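Local coordinates for protein arylamine n-acetyltransferase (PDB 1W5R) that catalyses the transfer of an acetyl group to arylamines, a reaction for which enzymes of this family use a catalytic triad, at residues A[42-47]-A[258-263]; A[134-139]-A[155-160]; A[218-223]-A[231-236]. The protein carries 1 engineered substitution. All blocks are in the same frame, centred on the assembly; numbering follows the deposited sequence.

Contacts 1 and 2 are buried, whereas contact 3 is partly buried and reaches the surface at D219 and S234. Their chemistry follows that placement. Contact 1 is almost wholly aliphatic, with its charged groups turned to arginines and a lysine outside the two segments; contact 2 combines a ring face with one hydroxyl bond; contact 3 is backbone pairing between adjacent strands. Contacts 2 and 3 meet through R221, whose NH2 lies 2.8 Å from E155 OE1 in a salt bridge. Contact 1 stands apart, its centre about 26 Å from that of contact 2 and about 24 Å from that of contact 3, and along the chain it encloses both.

Contact 1: residues A[42-47]-A[258-263]; sequences ENLDPL and IDLGDL
With chi1 at -73°, L44 holds CG beside its own backbone N, and its CD1 reaches L260 CD2 at 3.7 Å, the two side chains crossing at about a right angle. E42 is different: chi1 of 52° sets CG between the backbone N and the carbonyl carbon, and a bend at chi2 (125°) lays the chain against I258. I258 CD1 touches E42 CB at 3.8 Å, while I258 CG2 lies 3.7 Å from E42 OE2. The same fold-back lets E42 OE1 accept a hydrogen bond from L44 N (3.0 Å), met nearly along the C-O axis, just as helix 44-47 begins. Further along, L263 forks over the helix start, CD1 toward L44 CB (4.0 Å) and CD2 toward D45 OD1 (3.8 Å). The carboxylates of E42, D45 and D262 find charge partners outside the two segments: R69 forms salt bridges with all three and K63 with D45, which should offset the like charges gathered here. In the fold, the contact fastens the loop between helices 245-255 and 268-274 to the passage from the short edge strand 41-42 into helix 44-47, with L260 also packing on L249, I252 and V253 of helix 245-255.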
loop_
_atom_site.group_PDB
_atom_site.type_symbol
_atom_site.label_atom_id
_atom_site.label_comp_id
_atom_site.label_asym_id
_atom_site.label_seq_id
_atom_site.Cartn_x
_atom_site.Cartn_y
_atom_site.Cartn_z
ATOM N N GLU A 42 4.108 1.662 -20.382
ATOM C CA GLU A 42 2.973 2.600 -20.386
ATOM C C GLU A 42 2.286 2.565 -21.734
ATOM O O GLU A 42 2.904 2.260 -22.763
ATOM C CB GLU A 42 3.389 4.039 -20.074
ATOM C CG GLU A 42 4.541 4.520 -20.957
ATOM C CD GLU A 42 4.244 5.788 -21.715
ATOM O OE1 GLU A 42 3.181 5.853 -22.370
ATOM O OE2 GLU A 42 5.101 6.689 -21.699
ATOM N N ASN A 43 1.000 2.894 -21.720
ATOM C CA ASN A 43 0.221 2.979 -22.956
ATOM C C ASN A 43 -0.441 4.349 -23.110
ATOM O O ASN A 43 -1.556 4.431 -23.593
ATOM C CB ASN A 43 -0.863 1.895 -22.985
ATOM C CG ASN A 43 -1.964 2.180 -21.986
ATOM O OD1 ASN A 43 -1.682 2.660 -20.886
ATOM N ND2 ASN A 43 -3.218 1.909 -22.362
ATOM N N LEU A 44 0.231 5.412 -22.688
ATOM C CA LEU A 44 -0.387 6.738 -22.803
ATOM C C LEU A 44 -0.707 7.109 -24.257
ATOM O O LEU A 44 -1.722 7.763 -24.510
ATOM C CB LEU A 44 0.481 7.811 -22.167
ATOM C CG LEU A 44 0.472 7.753 -20.636
ATOM C CD1 LEU A 44 1.763 8.361 -20.097
ATOM C CD2 LEU A 44 -0.770 8.428 -20.041
ATOM N N ASP A 45 0.127 6.681 -25.210
ATOM C CA ASP A 45 -0.157 7.015 -26.613
ATOM C C ASP A 45 -1.500 6.409 -27.066
ATOM O O ASP A 45 -2.400 7.156 -27.433
ATOM C CB ASP A 45 0.995 6.622 -27.549
ATOM C CG ASP A 45 2.126 7.648 -27.558
ATOM O OD1 ASP A 45 2.072 8.653 -26.800
ATOM O OD2 ASP A 45 3.091 7.442 -28.337
ATOM N N PRO A 46 -1.661 5.066 -27.029
ATOM C CA PRO A 46 -2.968 4.517 -27.462
ATOM C C PRO A 46 -4.140 5.033 -26.638
ATOM O O PRO A 46 -5.233 5.208 -27.182
ATOM C CB PRO A 46 -2.832 3.005 -27.272
ATOM C CG PRO A 46 -1.421 2.729 -27.000
ATOM C CD PRO A 46 -0.678 4.001 -26.741
ATOM N N LEU A 47 -3.919 5.264 -25.343
ATOM C CA LEU A 47 -4.977 5.843 -24.497
ATOM C C LEU A 47 -5.483 7.176 -25.068
ATOM O O LEU A 47 -6.702 7.453 -25.060
ATOM C CB LEU A 47 -4.484 6.027 -23.050
ATOM C CG LEU A 47 -5.496 6.658 -22.070
ATOM C CD1 LEU A 47 -6.695 5.752 -21.847
ATOM C CD2 LEU A 47 -4.819 7.011 -20.757
ATOM N N ILE A 258 7.837 9.253 -15.930
ATOM C CA ILE A 258 7.412 9.576 -17.295
ATOM C C ILE A 258 7.185 11.081 -17.440
ATOM O O ILE A 258 6.438 11.689 -16.663
ATOM C CB ILE A 258 6.126 8.801 -17.711
ATOM C CG1 ILE A 258 6.391 7.290 -17.700
ATOM C CG2 ILE A 258 5.630 9.261 -19.103
ATOM C CD1 ILE A 258 5.111 6.440 -17.722
ATOM N N ASP A 259 7.825 11.658 -18.455
ATOM C CA ASP A 259 7.680 13.075 -18.780
ATOM C C ASP A 259 6.412 13.320 -19.605
ATOM O O ASP A 259 6.362 12.970 -20.786
ATOM C CB ASP A 259 8.923 13.559 -19.540
ATOM C CG ASP A 259 8.813 15.015 -20.001
ATOM O OD1 ASP A 259 8.023 15.785 -19.413
ATOM O OD2 ASP A 259 9.530 15.383 -20.953
ATOM N N LEU A 260 5.402 13.919 -18.976
ATOM C CA LEU A 260 4.121 14.221 -19.641
ATOM C C LEU A 260 4.141 15.519 -20.462
ATOM O O LEU A 260 3.208 15.798 -21.224
ATOM C CB LEU A 260 2.973 14.246 -18.630
ATOM C CG LEU A 260 2.551 12.939 -17.947
ATOM C CD1 LEU A 260 1.483 13.224 -16.909
ATOM C CD2 LEU A 260 2.047 11.905 -18.952
ATOM N N GLY A 261 5.201 16.307 -20.299
ATOM C CA GLY A 261 5.450 17.459 -21.171
ATOM C C GLY A 261 5.442 17.051 -22.637
ATOM O O GLY A 261 5.020 17.822 -23.500
ATOM N N ASP A 262 5.903 15.826 -22.897
ATOM C CA ASP A 262 5.827 15.168 -24.213
ATOM C C ASP A 262 4.417 15.211 -24.829
ATOM O O ASP A 262 4.271 15.244 -26.054
ATOM C CB ASP A 262 6.342 13.714 -24.079
ATOM C CG ASP A 262 5.927 12.800 -25.247
ATOM O OD1 ASP A 262 4.719 12.617 -25.487
ATOM O OD2 ASP A 262 6.810 12.220 -25.904
ATOM N N LEU A 263 3.391 15.218 -23.977
ATOM C CA LEU A 263 1.996 15.130 -24.426
ATOM C C LEU A 263 1.198 16.428 -24.242
ATOM O O LEU A 263 -0.013 16.398 -24.008
ATOM C CB LEU A 263 1.294 13.959 -23.723
ATOM C CG LEU A 263 1.796 12.552 -24.073
ATOM C CD1 LEU A 263 1.423 11.567 -22.973
ATOM C CD2 LEU A 263 1.281 12.084 -25.439
#

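Contact 2: residues A[134-139]-A[155-160]; sequences GGQTLT and EPYRLT
L138 lays its CD2 methyl over one face of the Y157 ring, 3.5 Å from the centroid and 17° off the ring normal, which is CH-pi geometry. The methyl is displaced toward the CG-CD2 side of the ring, and its shortest approach is 3.4 Å, to Y157 CD2. L138 CG follows at 3.9 Å from Y157 CE2, the leucine and tyrosine running antiparallel alongside each other. In Y157, CG lies beside the backbone N, anti to the carbonyl carbon, and the ring extends across to the loop 134-139. At the far end of the ring, OH donates to Q136 O over 2.7 Å. That oxygen lies at the ring edge, in plane, but the hydroxyl itself stands 50° out of the carbonyl plane, so the bond uses neither lone-pair direction. The carbonyl belongs to a type I beta turn from G134 to T137, closed by T137 N to G134 O; Y157 opens strand 157-162 of the large antiparallel sheet. The contact therefore ties the loop between strands 127-129 and 142-143 to a strand near one margin of that sheet, in a family grouped with the papain-like cysteine peptidases. Outside the two segments, Y157 also packs on A170 of strand 165-172 and L179 of strand 175-182. The Q136 side chain, bent at chi2, curls back beside the hydroxyl, its amide plane 40° from the ring. It also crosses E155 obliquely. E155 OE1 is salt-bridged to R221 of strand 220-225, whose NH1 also bonds to the carbonyls of G135 and T137.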
loop_
_atom_site.group_PDB
_atom_site.type_symbol
_atom_site.label_atom_id
_atom_site.label_comp_id
_atom_site.label_asym_id
_atom_site.label_seq_id
_atom_site.Cartn_x
_atom_site.Cartn_y
_atom_site.Cartn_z
ATOM N N GLY A 134 4.884 -5.875 -18.983
ATOM C CA GLY A 134 4.323 -4.975 -17.962
ATOM C C GLY A 134 4.719 -5.391 -16.553
ATOM O O GLY A 134 5.843 -5.852 -16.321
ATOM N N GLY A 135 3.793 -5.258 -15.607
ATOM C CA GLY A 135 4.104 -5.550 -14.205
ATOM C C GLY A 135 4.615 -6.959 -13.913
ATOM O O GLY A 135 5.414 -7.133 -12.990
ATOM N N GLN A 136 4.146 -7.949 -14.684
ATOM C CA GLN A 136 4.545 -9.343 -14.495
ATOM C C GLN A 136 5.596 -9.800 -15.517
ATOM O O GLN A 136 5.780 -10.998 -15.727
ATOM C CB GLN A 136 3.311 -10.265 -14.508
ATOM C CG GLN A 136 3.530 -11.659 -13.902
ATOM C CD GLN A 136 4.043 -11.621 -12.469
ATOM O OE1 GLN A 136 5.166 -12.091 -12.169
ATOM N NE2 GLN A 136 3.252 -11.060 -11.588
ATOM N N THR A 137 6.287 -8.848 -16.136
ATOM C CA THR A 137 7.286 -9.212 -17.153
ATOM C C THR A 137 8.463 -9.970 -16.543
ATOM O O THR A 137 8.810 -9.769 -15.358
ATOM C CB THR A 137 7.810 -7.971 -17.898
ATOM O OG1 THR A 137 8.278 -8.363 -19.200
ATOM C CG2 THR A 137 8.908 -7.245 -17.113
ATOM N N LEU A 138 9.078 -10.832 -17.348
ATOM C CA LEU A 138 10.313 -11.512 -16.933
ATOM C C LEU A 138 11.397 -10.526 -16.533
ATOM O O LEU A 138 11.627 -9.537 -17.223
ATOM C CB LEU A 138 10.859 -12.381 -18.056
ATOM C CG LEU A 138 10.345 -13.816 -18.169
ATOM C CD1 LEU A 138 10.782 -14.444 -19.478
ATOM C CD2 LEU A 138 10.844 -14.671 -17.008
ATOM N N THR A 139 12.057 -10.815 -15.406
ATOM C CA THR A 139 13.102 -9.945 -14.884
ATOM C C THR A 139 14.493 -10.559 -15.016
ATOM O O THR A 139 15.489 -9.981 -14.549
ATOM C CB THR A 139 12.823 -9.579 -13.420
ATOM O OG1 THR A 139 12.823 -10.769 -12.617
ATOM C CG2 THR A 139 11.465 -8.831 -13.309
ATOM N N GLU A 155 10.091 -14.186 -9.166
ATOM C CA GLU A 155 9.384 -15.466 -8.983
ATOM C C GLU A 155 9.918 -16.511 -9.949
ATOM O O GLU A 155 10.516 -16.172 -10.972
ATOM C CB GLU A 155 7.869 -15.322 -9.253
ATOM C CG GLU A 155 7.185 -14.172 -8.578
ATOM C CD GLU A 155 7.178 -12.909 -9.425
ATOM O OE1 GLU A 155 8.059 -12.738 -10.294
ATOM O OE2 GLU A 155 6.306 -12.063 -9.180
ATOM N N PRO A 156 9.689 -17.797 -9.641
ATOM C CA PRO A 156 9.944 -18.827 -10.642
ATOM C C PRO A 156 9.027 -18.695 -11.870
ATOM O O PRO A 156 7.851 -18.325 -11.740
ATOM C CB PRO A 156 9.626 -20.132 -9.908
ATOM C CG PRO A 156 9.550 -19.788 -8.468
ATOM C CD PRO A 156 9.245 -18.348 -8.339
ATOM N N TYR A 157 9.580 -18.988 -13.041
ATOM C CA TYR A 157 8.800 -19.069 -14.286
ATOM C C TYR A 157 9.003 -20.437 -14.920
ATOM O O TYR A 157 9.934 -21.161 -14.558
ATOM C CB TYR A 157 9.202 -17.979 -15.295
ATOM C CG TYR A 157 8.658 -16.589 -15.020
ATOM C CD1 TYR A 157 8.963 -15.904 -13.838
ATOM C CD2 TYR A 157 7.855 -15.942 -15.967
ATOM C CE1 TYR A 157 8.471 -14.615 -13.589
ATOM C CE2 TYR A 157 7.373 -14.644 -15.739
ATOM C CZ TYR A 157 7.674 -14.000 -14.549
ATOM O OH TYR A 157 7.212 -12.728 -14.314
ATOM N N ARG A 158 8.143 -20.792 -15.870
ATOM C CA ARG A 158 8.248 -22.090 -16.546
ATOM C C ARG A 158 7.713 -22.019 -17.975
ATOM O O ARG A 158 6.621 -21.468 -18.219
ATOM C CB ARG A 158 7.482 -23.168 -15.767
ATOM C CG ARG A 158 7.692 -24.577 -16.303
ATOM C CD ARG A 158 6.818 -25.589 -15.595
ATOM N NE ARG A 158 7.077 -26.944 -16.081
ATOM C CZ ARG A 158 6.167 -27.913 -16.150
ATOM N NH1 ARG A 158 4.922 -27.706 -15.758
ATOM N NH2 ARG A 158 6.511 -29.102 -16.623
ATOM N N LEU A 159 8.477 -22.587 -18.909
ATOM C CA LEU A 159 7.990 -22.805 -20.266
ATOM C C LEU A 159 7.527 -24.244 -20.402
ATOM O O LEU A 159 8.185 -25.173 -19.930
ATOM C CB LEU A 159 9.077 -22.524 -21.306
ATOM C CG LEU A 159 9.422 -21.053 -21.545
ATOM C CD1 LEU A 159 10.757 -20.910 -22.278
ATOM C CD2 LEU A 159 8.299 -20.348 -22.317
ATOM N N THR A 160 6.371 -24.422 -21.017
ATOM C CA THR A 160 5.911 -25.744 -21.448
ATOM C C THR A 160 5.553 -25.633 -22.923
ATOM O O THR A 160 5.393 -24.524 -23.449
ATOM C CB THR A 160 4.699 -26.234 -20.638
ATOM O OG1 THR A 160 3.664 -25.241 -20.651
ATOM C CG2 THR A 160 5.093 -26.526 -19.195
#

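Contact 3: residues A[218-223]-A[231-236]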
loop_
_atom_site.group_PDB
_atom_site.type_symbol
_atom_site.label_atom_id
_atom_site.label_comp_id
_atom_site.label_asym_id
_atom_site.label_seq_id
_atom_site.Cartn_x
_atom_site.Cartn_y
_atom_site.Cartn_z
ATOM N N ASP A 218 14.350 -4.152 -8.049
ATOM C CA ASP A 218 14.870 -5.371 -7.420
ATOM C C ASP A 218 13.912 -5.923 -6.368
ATOM O O ASP A 218 13.838 -7.141 -6.187
ATOM C CB ASP A 218 16.231 -5.129 -6.751
ATOM C CG ASP A 218 17.317 -4.747 -7.735
ATOM O OD1 ASP A 218 17.066 -4.703 -8.965
ATOM O OD2 ASP A 218 18.452 -4.503 -7.269
ATOM N N ASP A 219 13.193 -5.028 -5.686
ATOM C CA ASP A 219 12.357 -5.402 -4.533
ATOM C C ASP A 219 10.883 -5.578 -4.830
ATOM O O ASP A 219 10.170 -6.210 -4.050
ATOM C CB ASP A 219 12.472 -4.359 -3.423
ATOM C CG ASP A 219 13.854 -4.293 -2.822
ATOM O OD1 ASP A 219 14.521 -5.344 -2.726
ATOM O OD2 ASP A 219 14.261 -3.180 -2.424
ATOM N N ALA A 220 10.397 -5.012 -5.933
ATOM C CA ALA A 220 8.943 -4.997 -6.110
ATOM C C ALA A 220 8.503 -4.843 -7.553
ATOM O O ALA A 220 9.204 -4.228 -8.346
ATOM C CB ALA A 220 8.306 -3.898 -5.259
ATOM N N ARG A 221 7.321 -5.373 -7.848
ATOM C CA ARG A 221 6.644 -5.128 -9.123
ATOM C C ARG A 221 5.554 -4.099 -8.895
ATOM O O ARG A 221 4.759 -4.240 -7.961
ATOM C CB ARG A 221 6.026 -6.417 -9.659
ATOM C CG ARG A 221 7.047 -7.511 -9.953
ATOM C CD ARG A 221 6.353 -8.804 -10.376
ATOM N NE ARG A 221 7.283 -9.853 -10.822
ATOM C CZ ARG A 221 7.880 -9.870 -12.018
ATOM N NH1 ARG A 221 7.666 -8.890 -12.895
ATOM N NH2 ARG A 221 8.699 -10.869 -12.342
ATOM N N TYR A 222 5.508 -3.090 -9.761
ATOM C CA TYR A 222 4.509 -2.027 -9.683
ATOM C C TYR A 222 3.632 -2.063 -10.908
ATOM O O TYR A 222 4.139 -2.058 -12.027
ATOM C CB TYR A 222 5.199 -0.656 -9.611
ATOM C CG TYR A 222 6.050 -0.497 -8.379
ATOM C CD1 TYR A 222 7.360 -0.974 -8.352
ATOM C CD2 TYR A 222 5.541 0.126 -7.239
ATOM C CE1 TYR A 222 8.141 -0.832 -7.219
ATOM C CE2 TYR A 222 6.321 0.269 -6.091
ATOM C CZ TYR A 222 7.618 -0.204 -6.091
ATOM O OH TYR A 222 8.395 -0.082 -4.952
ATOM N N ASN A 223 2.316 -2.113 -10.695
ATOM C CA ASN A 223 1.388 -2.134 -11.818
ATOM C C ASN A 223 0.173 -1.271 -11.557
ATOM O O ASN A 223 -0.638 -1.590 -10.676
ATOM C CB ASN A 223 0.934 -3.541 -12.178
ATOM C CG ASN A 223 0.183 -3.557 -13.492
ATOM O OD1 ASN A 223 0.765 -3.316 -14.529
ATOM N ND2 ASN A 223 -1.122 -3.769 -13.437
ATOM N N VAL A 231 1.203 -3.321 -5.893
ATOM C CA VAL A 231 2.612 -3.554 -5.614
ATOM C C VAL A 231 2.743 -4.979 -5.072
ATOM O O VAL A 231 2.073 -5.351 -4.112
ATOM C CB VAL A 231 3.173 -2.541 -4.576
ATOM C CG1 VAL A 231 4.677 -2.739 -4.422
ATOM C CG2 VAL A 231 2.848 -1.094 -4.971
ATOM N N HIS A 232 3.589 -5.782 -5.700
ATOM C CA HIS A 232 3.913 -7.106 -5.193
ATOM C C HIS A 232 5.346 -7.097 -4.684
ATOM O O HIS A 232 6.285 -6.820 -5.436
ATOM C CB HIS A 232 3.743 -8.169 -6.293
ATOM C CG HIS A 232 2.319 -8.550 -6.551
ATOM N ND1 HIS A 232 1.965 -9.632 -7.329
ATOM C CD2 HIS A 232 1.158 -7.987 -6.143
ATOM C CE1 HIS A 232 0.649 -9.724 -7.383
ATOM N NE2 HIS A 232 0.135 -8.735 -6.674
ATOM N N ARG A 233 5.499 -7.364 -3.390
ATOM C CA ARG A 233 6.804 -7.410 -2.749
ATOM C C ARG A 233 6.899 -8.754 -2.049
ATOM O O ARG A 233 5.905 -9.465 -1.918
ATOM C CB ARG A 233 6.930 -6.323 -1.682
ATOM C CG ARG A 233 6.733 -4.910 -2.135
ATOM C CD ARG A 233 6.704 -3.981 -0.925
ATOM N NE ARG A 233 6.747 -2.581 -1.335
ATOM C CZ ARG A 233 7.863 -1.926 -1.641
ATOM N NH1 ARG A 233 9.047 -2.539 -1.577
ATOM N NH2 ARG A 233 7.794 -0.656 -2.011
ATOM N N SER A 234 8.092 -9.099 -1.584
ATOM C CA SER A 234 8.241 -10.339 -0.846
ATOM C C SER A 234 7.471 -10.220 0.485
ATOM O O SER A 234 7.728 -9.323 1.280
ATOM C CB SER A 234 9.717 -10.661 -0.635
ATOM O OG SER A 234 9.856 -11.997 -0.181
ATOM N N GLY A 235 6.485 -11.090 0.672
ATOM C CA GLY A 235 5.740 -11.146 1.934
ATOM C C GLY A 235 4.459 -10.325 2.002
ATOM O O GLY A 235 3.721 -10.423 2.988
ATOM N N ALA A 236 4.170 -9.532 0.971
ATOM C CA ALA A 236 3.018 -8.623 1.011
ATOM C C ALA A 236 2.606 -8.136 -0.359
ATOM O O ALA A 236 3.443 -8.003 -1.271
ATOM C CB ALA A 236 3.325 -7.412 1.899
HETATM O O HOH W 1 10.480 -7.562 -1.888
#
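R221 and H232 form a hydrogen-bonded antiparallel pair: R221 N donates to H232 O and H232 N to R221 O, both over 3.0 Å, at N-H...O angles of 163° and 161°. The same oxygens take CA-H...O contacts, V231 CA approaching R221 O at 3.3 Å. Where the strands end, one water bridges the edge, donating to D219 O at 2.6 Å and accepting from S234 N.

On the face that carries Y222, V231 and R233, V231 packs beside the tyrosine, and both project together from the sheet. With V231 CG1 anti to the backbone N and CG2 beside it, both methyls reach the ring, CG2 coming to 3.7 Å from Y222 CD2. R233 runs extended from CG to NE. Its CG lies 3.6 Å from A220 CB, and that methyl also covers one guanidinium face near its rim. The ring and guanidinium stand almost perpendicular, R233 NH2 lying 3.1 Å from Y222 OH at an angle too poor for a hydrogen bond; R233 NE is salt-bridged to E238 of strand 236-242. The other face carries R221, its end leading away toward E155, and H232.

The axes of 220-223 and 231-233, 4.7 Å apart and antiparallel at 170°, belong to the beta hairpin 220-225/228-233. The type II turn R233-A236 leads into strand 236-242, where A236 pairs with a strand of the second subunit, continuing the antiparallel sheet across the interface.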